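Local atomic coordinates of mandelate racemase/muconate lactonizing enzyme, C-terminal domain protein (Paracoccus denitrificans, PDB entry 4DWD), a protein that probably acts as a magnesium-dependent hydro-lyase of the mandelate racemase/muconate lactonizing enzyme branch of the enolase superfamily. Residues T92-W103 / I272-G280; V54-L63 / L74-L85. One frame throughout, in Å; residues are numbered along the deposited sequence. Where two conformers were deposited one is given.

Contact 1: T92-W103 / I272-G280; sequences TAALAACDIALW and IVKMGGITG
Asp99 and Trp103, on helix 90-110 of the capping domain, meet Thr279 and Ile278 where helix 277-291 of the barrel begins, and so join the two parts of the enolase-superfamily fold, an alpha+beta cap and a modified TIM barrel. Four hydrogen bonds cross the interface. With CG anti to the backbone N (chi1 -179°), the Asp99 carboxylate reaches across and grips one residue twice. Thr279 OG1 donates to the syn lone pair of Asp99 OD1 at 2.7 Å, while Thr279 N reaches Asp99 OD2 at 3.1 Å from 33° out of the carboxylate plane. Thr279 OG1 in turn accepts Trp103 NE1 at 2.8 Å, almost within the indole plane, so the Thr279 hydroxyl, donor to one partner and acceptor from the other, is held in its rotation. At the far end Thr92 OG1 donates to Lys274 O at 2.8 Å in the carbonyl plane, and a water bridges Thr92 O to Gly276 N. The Lys274 amine itself bonds Ser43 OG.

Close backbone approach is the second element. The CA atoms of Ala96 and Gly277 lie 4.0 Å apart, and a CB on Gly277 would run into Ala96 O and Asp99 OD2.

Apolar contacts complete the join. Ile100 CD1 meets Val273 CG1 at 4.0 Å, and Ile278 CG2 makes a CH-pi contact with Trp103, 3.7 Å from the five-membered ring centroid and 11° off its normal.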
loop_
_atom_site.group_PDB
_atom_site.type_symbol
_atom_site.label_atom_id
_atom_site.label_comp_id
_atom_site.label_asym_id
_atom_site.label_seq_id
_atom_site.Cartn_x
_atom_site.Cartn_y
_atom_site.Cartn_z
ATOM N N THR B 92 -28.881 -13.903 -10.672
ATOM C CA THR B 92 -29.204 -12.996 -9.574
ATOM C C THR B 92 -30.536 -12.267 -9.789
ATOM O O THR B 92 -31.235 -12.002 -8.817
ATOM C CB THR B 92 -28.077 -11.984 -9.251
ATOM O OG1 THR B 92 -27.748 -11.202 -10.414
ATOM C CG2 THR B 92 -26.815 -12.721 -8.760
ATOM N N ALA B 93 -30.883 -11.948 -11.039
ATOM C CA ALA B 93 -32.192 -11.314 -11.309
ATOM C C ALA B 93 -33.344 -12.283 -11.063
ATOM O O ALA B 93 -34.383 -11.886 -10.534
ATOM C CB ALA B 93 -32.256 -10.754 -12.722
ATOM N N ALA B 94 -33.163 -13.552 -11.439
ATOM C CA ALA B 94 -34.153 -14.590 -11.123
ATOM C C ALA B 94 -34.395 -14.703 -9.619
ATOM O O ALA B 94 -35.539 -14.749 -9.157
ATOM C CB ALA B 94 -33.703 -15.919 -11.696
ATOM N N LEU B 95 -33.303 -14.729 -8.862
ATOM C CA LEU B 95 -33.372 -14.793 -7.400
ATOM C C LEU B 95 -34.006 -13.530 -6.802
ATOM O O LEU B 95 -34.851 -13.630 -5.905
ATOM C CB LEU B 95 -31.986 -15.048 -6.817
ATOM C CG LEU B 95 -31.428 -16.440 -7.119
ATOM C CD1 LEU B 95 -29.919 -16.466 -6.891
ATOM C CD2 LEU B 95 -32.113 -17.496 -6.268
ATOM N N ALA B 96 -33.619 -12.354 -7.325
ATOM C CA ALA B 96 -34.197 -11.079 -6.881
ATOM C C ALA B 96 -35.705 -11.074 -7.073
ATOM O O ALA B 96 -36.437 -10.667 -6.174
ATOM C CB ALA B 96 -33.579 -9.921 -7.650
ATOM N N ALA B 97 -36.163 -11.531 -8.241
ATOM C CA ALA B 97 -37.598 -11.539 -8.528
ATOM C C ALA B 97 -38.355 -12.404 -7.514
ATOM O O ALA B 97 -39.434 -12.021 -7.030
ATOM C CB ALA B 97 -37.833 -12.042 -9.947
ATOM N N CYS B 98 -37.793 -13.567 -7.185
ATOM C CA CYS B 98 -38.443 -14.456 -6.221
ATOM C C CYS B 98 -38.438 -13.856 -4.823
ATOM O O CYS B 98 -39.421 -13.987 -4.105
ATOM C CB CYS B 98 -37.801 -15.845 -6.227
ATOM S SG CYS B 98 -38.035 -16.739 -7.786
ATOM N N ASP B 99 -37.343 -13.192 -4.443
ATOM C CA ASP B 99 -37.284 -12.519 -3.153
ATOM C C ASP B 99 -38.370 -11.468 -3.014
ATOM O O ASP B 99 -39.054 -11.390 -1.989
ATOM C CB ASP B 99 -35.922 -11.855 -2.960
ATOM C CG ASP B 99 -35.804 -11.174 -1.622
ATOM O OD1 ASP B 99 -35.479 -11.857 -0.627
ATOM O OD2 ASP B 99 -36.050 -9.967 -1.548
ATOM N N ILE B 100 -38.544 -10.662 -4.058
ATOM C CA ILE B 100 -39.528 -9.579 -4.009
ATOM C C ILE B 100 -40.950 -10.180 -3.869
ATOM O O ILE B 100 -41.759 -9.718 -3.057
ATOM C CB ILE B 100 -39.416 -8.660 -5.241
ATOM C CG1 ILE B 100 -38.088 -7.880 -5.230
ATOM C CG2 ILE B 100 -40.572 -7.655 -5.253
ATOM C CD1 ILE B 100 -37.732 -7.290 -6.584
ATOM N N ALA B 101 -41.222 -11.239 -4.631
ATOM C CA ALA B 101 -42.525 -11.896 -4.569
ATOM C C ALA B 101 -42.802 -12.482 -3.176
ATOM O O ALA B 101 -43.939 -12.387 -2.685
ATOM C CB ALA B 101 -42.634 -12.961 -5.645
ATOM N N LEU B 102 -41.787 -13.077 -2.549
ATOM C CA LEU B 102 -41.956 -13.653 -1.215
ATOM C C LEU B 102 -42.167 -12.585 -0.159
ATOM O O LEU B 102 -42.934 -12.788 0.774
ATOM C CB LEU B 102 -40.807 -14.602 -0.844
ATOM C CG LEU B 102 -40.784 -15.892 -1.686
ATOM C CD1 LEU B 102 -39.567 -16.750 -1.359
ATOM C CD2 LEU B 102 -42.075 -16.705 -1.532
ATOM N N TRP B 103 -41.507 -11.439 -0.320
ATOM C CA TRP B 103 -41.763 -10.289 0.558
ATOM C C TRP B 103 -43.161 -9.738 0.415
ATOM O O TRP B 103 -43.787 -9.332 1.399
ATOM C CB TRP B 103 -40.740 -9.185 0.291
ATOM C CG TRP B 103 -39.552 -9.269 1.210
ATOM C CD1 TRP B 103 -38.276 -9.726 0.907
ATOM C CD2 TRP B 103 -39.498 -8.868 2.618
ATOM N NE1 TRP B 103 -37.454 -9.644 2.007
ATOM C CE2 TRP B 103 -38.127 -9.141 3.070
ATOM C CE3 TRP B 103 -40.416 -8.356 3.520
ATOM C CZ2 TRP B 103 -37.712 -8.881 4.376
ATOM C CZ3 TRP B 103 -39.990 -8.116 4.838
ATOM C CH2 TRP B 103 -38.670 -8.362 5.247
ATOM N N ILE B 272 -32.433 -3.436 -7.398
ATOM C CA ILE B 272 -33.238 -4.431 -6.693
ATOM C C ILE B 272 -33.824 -5.562 -7.557
ATOM O O ILE B 272 -34.148 -6.636 -7.022
ATOM C CB ILE B 272 -34.356 -3.687 -5.892
ATOM C CG1 ILE B 272 -34.927 -4.517 -4.739
ATOM C CG2 ILE B 272 -35.455 -3.129 -6.805
ATOM C CD1 ILE B 272 -35.485 -3.613 -3.662
ATOM N N VAL B 273 -33.982 -5.327 -8.867
ATOM C CA VAL B 273 -34.468 -6.377 -9.765
ATOM C C VAL B 273 -33.347 -7.041 -10.551
ATOM O O VAL B 273 -33.589 -8.006 -11.300
ATOM C CB VAL B 273 -35.597 -5.907 -10.722
ATOM C CG1 VAL B 273 -36.792 -5.414 -9.936
ATOM C CG2 VAL B 273 -35.135 -4.850 -11.714
ATOM N N LYS B 274 -32.121 -6.543 -10.369
ATOM C CA LYS B 274 -30.944 -7.196 -10.959
ATOM C C LYS B 274 -30.257 -8.162 -10.002
ATOM O O LYS B 274 -29.594 -9.107 -10.438
ATOM C CB LYS B 274 -29.913 -6.164 -11.443
ATOM C CG LYS B 274 -30.430 -5.319 -12.598
ATOM C CD LYS B 274 -29.337 -4.362 -13.059
ATOM C CE LYS B 274 -29.809 -3.429 -14.165
ATOM N NZ LYS B 274 -30.008 -4.158 -15.455
HETATM N N MSE B 275 -30.385 -7.905 -8.706
HETATM C CA MSE B 275 -29.690 -8.686 -7.677
HETATM C C MSE B 275 -30.375 -8.440 -6.364
HETATM O O MSE B 275 -30.935 -7.354 -6.135
HETATM C CB MSE B 275 -28.211 -8.259 -7.601
HETATM C CG MSE B 275 -27.972 -6.795 -7.203
HETATM SE SE MSE B 275 -27.857 -6.550 -5.248
HETATM C CE MSE B 275 -26.000 -7.143 -5.018
ATOM N N GLY B 276 -30.349 -9.460 -5.507
ATOM C CA GLY B 276 -30.671 -9.300 -4.097
ATOM C C GLY B 276 -32.130 -9.191 -3.705
ATOM O O GLY B 276 -32.533 -9.715 -2.674
ATOM N N GLY B 277 -32.938 -8.501 -4.508
ATOM C CA GLY B 277 -34.300 -8.232 -4.071
ATOM C C GLY B 277 -34.272 -7.382 -2.813
ATOM O O GLY B 277 -33.275 -6.716 -2.520
ATOM N N ILE B 278 -35.373 -7.372 -2.076
ATOM C CA ILE B 278 -35.449 -6.582 -0.853
ATOM C C ILE B 278 -34.407 -7.038 0.181
ATOM O O ILE B 278 -33.682 -6.212 0.739
ATOM C CB ILE B 278 -36.893 -6.616 -0.292
ATOM C CG1 ILE B 278 -37.799 -5.785 -1.220
ATOM C CG2 ILE B 278 -36.926 -6.136 1.163
ATOM C CD1 ILE B 278 -39.271 -6.125 -1.132
ATOM N N THR B 279 -34.321 -8.343 0.419
ATOM C CA THR B 279 -33.376 -8.878 1.408
ATOM C C THR B 279 -31.936 -8.467 1.078
ATOM O O THR B 279 -31.208 -7.958 1.939
ATOM C CB THR B 279 -33.495 -10.403 1.465
ATOM O OG1 THR B 279 -34.870 -10.746 1.706
ATOM C CG2 THR B 279 -32.627 -10.975 2.571
ATOM N N GLY B 280 -31.533 -8.667 -0.172
ATOM C CA GLY B 280 -30.159 -8.360 -0.565
ATOM C C GLY B 280 -29.863 -6.881 -0.598
ATOM O O GLY B 280 -28.749 -6.452 -0.256
HETATM O O HOH W 1 -29.577 -12.066 -6.137
#

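Contact 2: V54-L63 / L74-L85; sequences VVARDIAPFL and LLDRMMHRLVKL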
loop_
_atom_site.group_PDB
_atom_site.type_symbol
_atom_site.label_atom_id
_atom_site.label_comp_id
_atom_site.label_asym_id
_atom_site.label_seq_id
_atom_site.Cartn_x
_atom_site.Cartn_y
_atom_site.Cartn_z
ATOM N N VAL B 54 -34.702 -19.652 -15.816
ATOM C CA VAL B 54 -34.051 -20.127 -14.597
ATOM C C VAL B 54 -35.079 -20.236 -13.467
ATOM O O VAL B 54 -35.078 -21.210 -12.712
ATOM C CB VAL B 54 -32.845 -19.230 -14.234
ATOM C CG1 VAL B 54 -32.351 -19.527 -12.825
ATOM C CG2 VAL B 54 -31.710 -19.427 -15.235
ATOM N N VAL B 55 -35.987 -19.263 -13.362
ATOM C CA VAL B 55 -37.085 -19.390 -12.384
ATOM C C VAL B 55 -37.895 -20.677 -12.628
ATOM O O VAL B 55 -38.075 -21.486 -11.713
ATOM C CB VAL B 55 -38.013 -18.153 -12.390
ATOM C CG1 VAL B 55 -39.226 -18.360 -11.483
ATOM C CG2 VAL B 55 -37.249 -16.906 -11.950
ATOM N N ALA B 56 -38.361 -20.869 -13.862
ATOM C CA ALA B 56 -39.244 -21.992 -14.179
ATOM C C ALA B 56 -38.562 -23.355 -14.004
ATOM O O ALA B 56 -39.152 -24.286 -13.455
ATOM C CB ALA B 56 -39.787 -21.856 -15.594
ATOM N N ARG B 57 -37.321 -23.473 -14.469
ATOM C CA ARG B 57 -36.653 -24.778 -14.467
ATOM C C ARG B 57 -35.961 -25.088 -13.148
ATOM O O ARG B 57 -35.957 -26.236 -12.696
ATOM C CB ARG B 57 -35.601 -24.854 -15.573
ATOM C CG ARG B 57 -36.109 -24.912 -17.001
ATOM C CD ARG B 57 -34.961 -25.253 -17.949
ATOM N NE ARG B 57 -33.843 -24.309 -17.837
ATOM C CZ ARG B 57 -33.810 -23.111 -18.421
ATOM N NH1 ARG B 57 -34.820 -22.704 -19.183
ATOM N NH2 ARG B 57 -32.765 -22.325 -18.254
ATOM N N ASP B 58 -35.343 -24.073 -12.554
ATOM C CA ASP B 58 -34.413 -24.301 -11.447
ATOM C C ASP B 58 -34.974 -23.933 -10.077
ATOM O O ASP B 58 -34.771 -24.669 -9.101
ATOM C CB ASP B 58 -33.080 -23.588 -11.698
ATOM C CG ASP B 58 -32.460 -23.944 -13.040
ATOM O OD1 ASP B 58 -32.566 -25.116 -13.484
ATOM O OD2 ASP B 58 -31.855 -23.054 -13.664
ATOM N N ILE B 59 -35.676 -22.807 -9.996
ATOM C CA ILE B 59 -36.104 -22.273 -8.703
ATOM C C ILE B 59 -37.494 -22.743 -8.298
ATOM O O ILE B 59 -37.684 -23.236 -7.181
ATOM C CB ILE B 59 -36.006 -20.733 -8.674
ATOM C CG1 ILE B 59 -34.571 -20.289 -8.989
ATOM C CG2 ILE B 59 -36.457 -20.182 -7.330
ATOM C CD1 ILE B 59 -34.426 -18.798 -9.234
ATOM N N ALA B 60 -38.457 -22.586 -9.204
ATOM C CA ALA B 60 -39.851 -22.948 -8.938
ATOM C C ALA B 60 -40.037 -24.349 -8.324
ATOM O O ALA B 60 -40.725 -24.464 -7.310
ATOM C CB ALA B 60 -40.702 -22.776 -10.191
ATOM N N PRO B 61 -39.424 -25.405 -8.914
ATOM C CA PRO B 61 -39.656 -26.738 -8.335
ATOM C C PRO B 61 -39.161 -26.841 -6.898
ATOM O O PRO B 61 -39.699 -27.622 -6.118
ATOM C CB PRO B 61 -38.842 -27.679 -9.237
ATOM C CG PRO B 61 -38.620 -26.929 -10.500
ATOM C CD PRO B 61 -38.618 -25.471 -10.152
ATOM N N PHE B 62 -38.155 -26.049 -6.542
ATOM C CA PHE B 62 -37.612 -26.068 -5.189
ATOM C C PHE B 62 -38.482 -25.298 -4.194
ATOM O O PHE B 62 -38.656 -25.725 -3.059
ATOM C CB PHE B 62 -36.183 -25.524 -5.184
ATOM C CG PHE B 62 -35.620 -25.325 -3.808
ATOM C CD1 PHE B 62 -35.148 -26.412 -3.073
ATOM C CD2 PHE B 62 -35.574 -24.051 -3.233
ATOM C CE1 PHE B 62 -34.635 -26.236 -1.796
ATOM C CE2 PHE B 62 -35.052 -23.869 -1.959
ATOM C CZ PHE B 62 -34.590 -24.963 -1.239
ATOM N N LEU B 63 -39.020 -24.156 -4.617
ATOM C CA LEU B 63 -39.843 -23.335 -3.730
ATOM C C LEU B 63 -41.229 -23.890 -3.455
ATOM O O LEU B 63 -41.788 -23.657 -2.392
ATOM C CB LEU B 63 -40.004 -21.930 -4.303
ATOM C CG LEU B 63 -38.750 -21.074 -4.417
ATOM C CD1 LEU B 63 -39.142 -19.724 -5.004
ATOM C CD2 LEU B 63 -38.109 -20.898 -3.045
ATOM N N LEU B 74 -34.287 -20.235 1.918
ATOM C CA LEU B 74 -34.629 -20.851 0.631
ATOM C C LEU B 74 -33.826 -20.258 -0.515
ATOM O O LEU B 74 -33.271 -20.994 -1.331
ATOM C CB LEU B 74 -36.120 -20.699 0.326
ATOM C CG LEU B 74 -37.071 -21.465 1.232
ATOM C CD1 LEU B 74 -38.497 -20.952 1.065
ATOM C CD2 LEU B 74 -36.990 -22.960 0.934
ATOM N N LEU B 75 -33.758 -18.934 -0.579
ATOM C CA LEU B 75 -33.102 -18.294 -1.714
ATOM C C LEU B 75 -31.578 -18.277 -1.608
ATOM O O LEU B 75 -30.894 -18.286 -2.621
ATOM C CB LEU B 75 -33.690 -16.910 -1.998
ATOM C CG LEU B 75 -35.166 -16.981 -2.413
ATOM C CD1 LEU B 75 -35.668 -15.555 -2.531
ATOM C CD2 LEU B 75 -35.380 -17.748 -3.718
ATOM N N ASP B 76 -31.036 -18.294 -0.391
ATOM C CA ASP B 76 -29.585 -18.442 -0.267
ATOM C C ASP B 76 -29.159 -19.870 -0.595
ATOM O O ASP B 76 -28.087 -20.074 -1.183
ATOM C CB ASP B 76 -29.079 -18.000 1.117
ATOM C CG ASP B 76 -29.220 -16.504 1.342
ATOM O OD1 ASP B 76 -29.642 -15.776 0.409
ATOM O OD2 ASP B 76 -28.900 -16.056 2.461
ATOM N N ARG B 77 -29.990 -20.860 -0.245
ATOM C CA ARG B 77 -29.736 -22.225 -0.723
ATOM C C ARG B 77 -29.754 -22.253 -2.253
ATOM O O ARG B 77 -28.874 -22.841 -2.869
ATOM C CB ARG B 77 -30.719 -23.247 -0.150
ATOM C CG ARG B 77 -30.284 -24.685 -0.406
ATOM C CD ARG B 77 -31.237 -25.705 0.195
ATOM N NE ARG B 77 -31.556 -25.436 1.599
ATOM C CZ ARG B 77 -30.790 -25.756 2.642
ATOM N NH1 ARG B 77 -31.206 -25.465 3.869
ATOM N NH2 ARG B 77 -29.615 -26.357 2.474
HETATM N N MSE B 78 -30.742 -21.596 -2.862
HETATM C CA MSE B 78 -30.846 -21.572 -4.326
HETATM C C MSE B 78 -29.657 -20.875 -4.942
HETATM O O MSE B 78 -29.145 -21.306 -5.974
HETATM C CB MSE B 78 -32.115 -20.878 -4.817
HETATM C CG MSE B 78 -33.370 -21.730 -4.753
HETATM SE SE MSE B 78 -33.218 -23.395 -5.787
HETATM C CE MSE B 78 -32.206 -22.935 -7.378
HETATM N N MSE B 79 -29.194 -19.791 -4.328
HETATM C CA MSE B 79 -28.008 -19.101 -4.872
HETATM C C MSE B 79 -26.885 -20.076 -4.941
HETATM O O MSE B 79 -26.150 -20.102 -5.920
HETATM C CB MSE B 79 -27.536 -17.825 -4.105
HETATM C CG MSE B 79 -26.063 -17.730 -3.511
HETATM SE SE MSE B 79 -24.602 -17.884 -4.858
HETATM C CE MSE B 79 -23.350 -19.093 -3.947
ATOM N N HIS B 80 -26.720 -20.905 -3.931
ATOM C CA HIS B 80 -25.610 -21.836 -3.979
ATOM C C HIS B 80 -25.804 -22.959 -4.972
ATOM O O HIS B 80 -24.842 -23.397 -5.595
ATOM C CB HIS B 80 -25.192 -22.233 -2.561
ATOM C CG HIS B 80 -24.470 -21.103 -1.835
ATOM N ND1 HIS B 80 -25.128 -20.047 -1.317
ATOM C CD2 HIS B 80 -23.107 -20.845 -1.644
ATOM C CE1 HIS B 80 -24.246 -19.172 -0.791
ATOM N NE2 HIS B 80 -23.009 -19.653 -0.997
ATOM N N ARG B 81 -27.045 -23.395 -5.172
ATOM C CA ARG B 81 -27.352 -24.364 -6.246
ATOM C C ARG B 81 -27.071 -23.774 -7.631
ATOM O O ARG B 81 -26.665 -24.492 -8.555
ATOM C CB ARG B 81 -28.817 -24.808 -6.194
ATOM C CG ARG B 81 -29.214 -25.485 -4.894
ATOM C CD ARG B 81 -30.036 -26.749 -5.090
ATOM N NE ARG B 81 -31.114 -26.622 -6.064
ATOM C CZ ARG B 81 -32.233 -27.346 -6.038
ATOM N NH1 ARG B 81 -33.160 -27.171 -6.971
ATOM N NH2 ARG B 81 -32.435 -28.235 -5.072
ATOM N N LEU B 82 -27.298 -22.470 -7.766
ATOM C CA LEU B 82 -27.199 -21.792 -9.055
ATOM C C LEU B 82 -25.857 -21.098 -9.288
ATOM O O LEU B 82 -25.675 -20.411 -10.297
ATOM C CB LEU B 82 -28.311 -20.748 -9.189
ATOM C CG LEU B 82 -29.764 -21.202 -9.191
ATOM C CD1 LEU B 82 -30.662 -20.008 -9.445
ATOM C CD2 LEU B 82 -29.970 -22.283 -10.235
ATOM N N VAL B 83 -24.908 -21.284 -8.379
ATOM C CA VAL B 83 -23.698 -20.464 -8.405
ATOM C C VAL B 83 -22.930 -20.618 -9.720
ATOM O O VAL B 83 -22.365 -19.653 -10.225
ATOM C CB VAL B 83 -22.806 -20.752 -7.164
ATOM C CG1 VAL B 83 -22.256 -22.171 -7.197
ATOM C CG2 VAL B 83 -21.678 -19.732 -7.027
ATOM N N LYS B 84 -22.951 -21.818 -10.300
ATOM C CA LYS B 84 -22.179 -22.065 -11.520
ATOM C C LYS B 84 -22.867 -21.532 -12.770
ATOM O O LYS B 84 -22.332 -21.672 -13.864
ATOM C CB LYS B 84 -21.828 -23.552 -11.669
ATOM C CG LYS B 84 -21.102 -24.186 -10.482
ATOM C CD LYS B 84 -19.603 -24.159 -10.707
ATOM C CE LYS B 84 -18.840 -24.959 -9.664
ATOM N NZ LYS B 84 -17.700 -25.698 -10.275
ATOM N N LEU B 85 -24.025 -20.886 -12.591
ATOM C CA LEU B 85 -24.658 -20.109 -13.666
ATOM C C LEU B 85 -24.110 -18.693 -13.751
ATOM O O LEU B 85 -24.532 -17.910 -14.604
ATOM C CB LEU B 85 -26.193 -20.084 -13.526
ATOM C CG LEU B 85 -26.906 -21.437 -13.553
ATOM C CD1 LEU B 85 -28.406 -21.219 -13.414
ATOM C CD2 LEU B 85 -26.565 -22.222 -14.820
#
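From Leu63 beside Leu74, past Ile59 beside Met78, to Asp58 beside Leu82 just after the second helix, helices 54-63 and 74-81 pass each other with their axes 10.8 Å apart at closest and their directions 135° apart. Phe62 is the main wedge. Its CG lies anti to the backbone N (chi1 172°), which sends the ring into a hole formed by Leu74, Arg77, Met78 and Arg81, a knobs-into-holes fit. Phe62 CE2 meets Leu74 CD2 at 3.6 Å, and Arg77 CD lies 3.7 Å from Phe62 CZ. Over one face of the Arg81 guanidinium stands Phe62 CD1, 3.8 Å from NH2. The two helices belong to the capping domain of the enolase-superfamily fold, and between them runs a Met-aromatic contact: the SE of selenomethionine Met78 sits obliquely, 4.2 Å from the Phe62 centroid and 39° off the ring normal. An alanine here would take away the ring, and would probably leave Met78 SE without its aromatic partner and open a gap between Leu74 and Arg81. Past the ring, Met78 CE turns to Ile59 CG1. Further along, Leu82 forks: its CD1 meets Val54 CG1 tip to tip at 3.8 Å, while its CD2 packs on Asp58 CB at 3.7 Å.

How the contacts relate
Helix 90-110 connects the two contacts, whose centres are 12 Å apart. Asp99 serves both, its carboxylate turned to Thr279 and its backbone N 3.5 Å from Leu75 CD1; Leu95 CD2 lies 3.7 Å from Met78 CB, and Cys98 SG is 3.8 Å from Ile59 CG2. Contact 1 lies beside the Asp197, Glu223 and Glu249 site, which binds calcium in a crystal structure of this protein but holds no calcium in the present chain; the side chains of Lys274 and Glu249 are about 5 Å apart. Contact 2 has calcium-binding residues close by, Glu64 near Leu63 and Glu67 near Leu74, and its Lys84 forms a salt bridge with Glu249 of a neighbouring subunit.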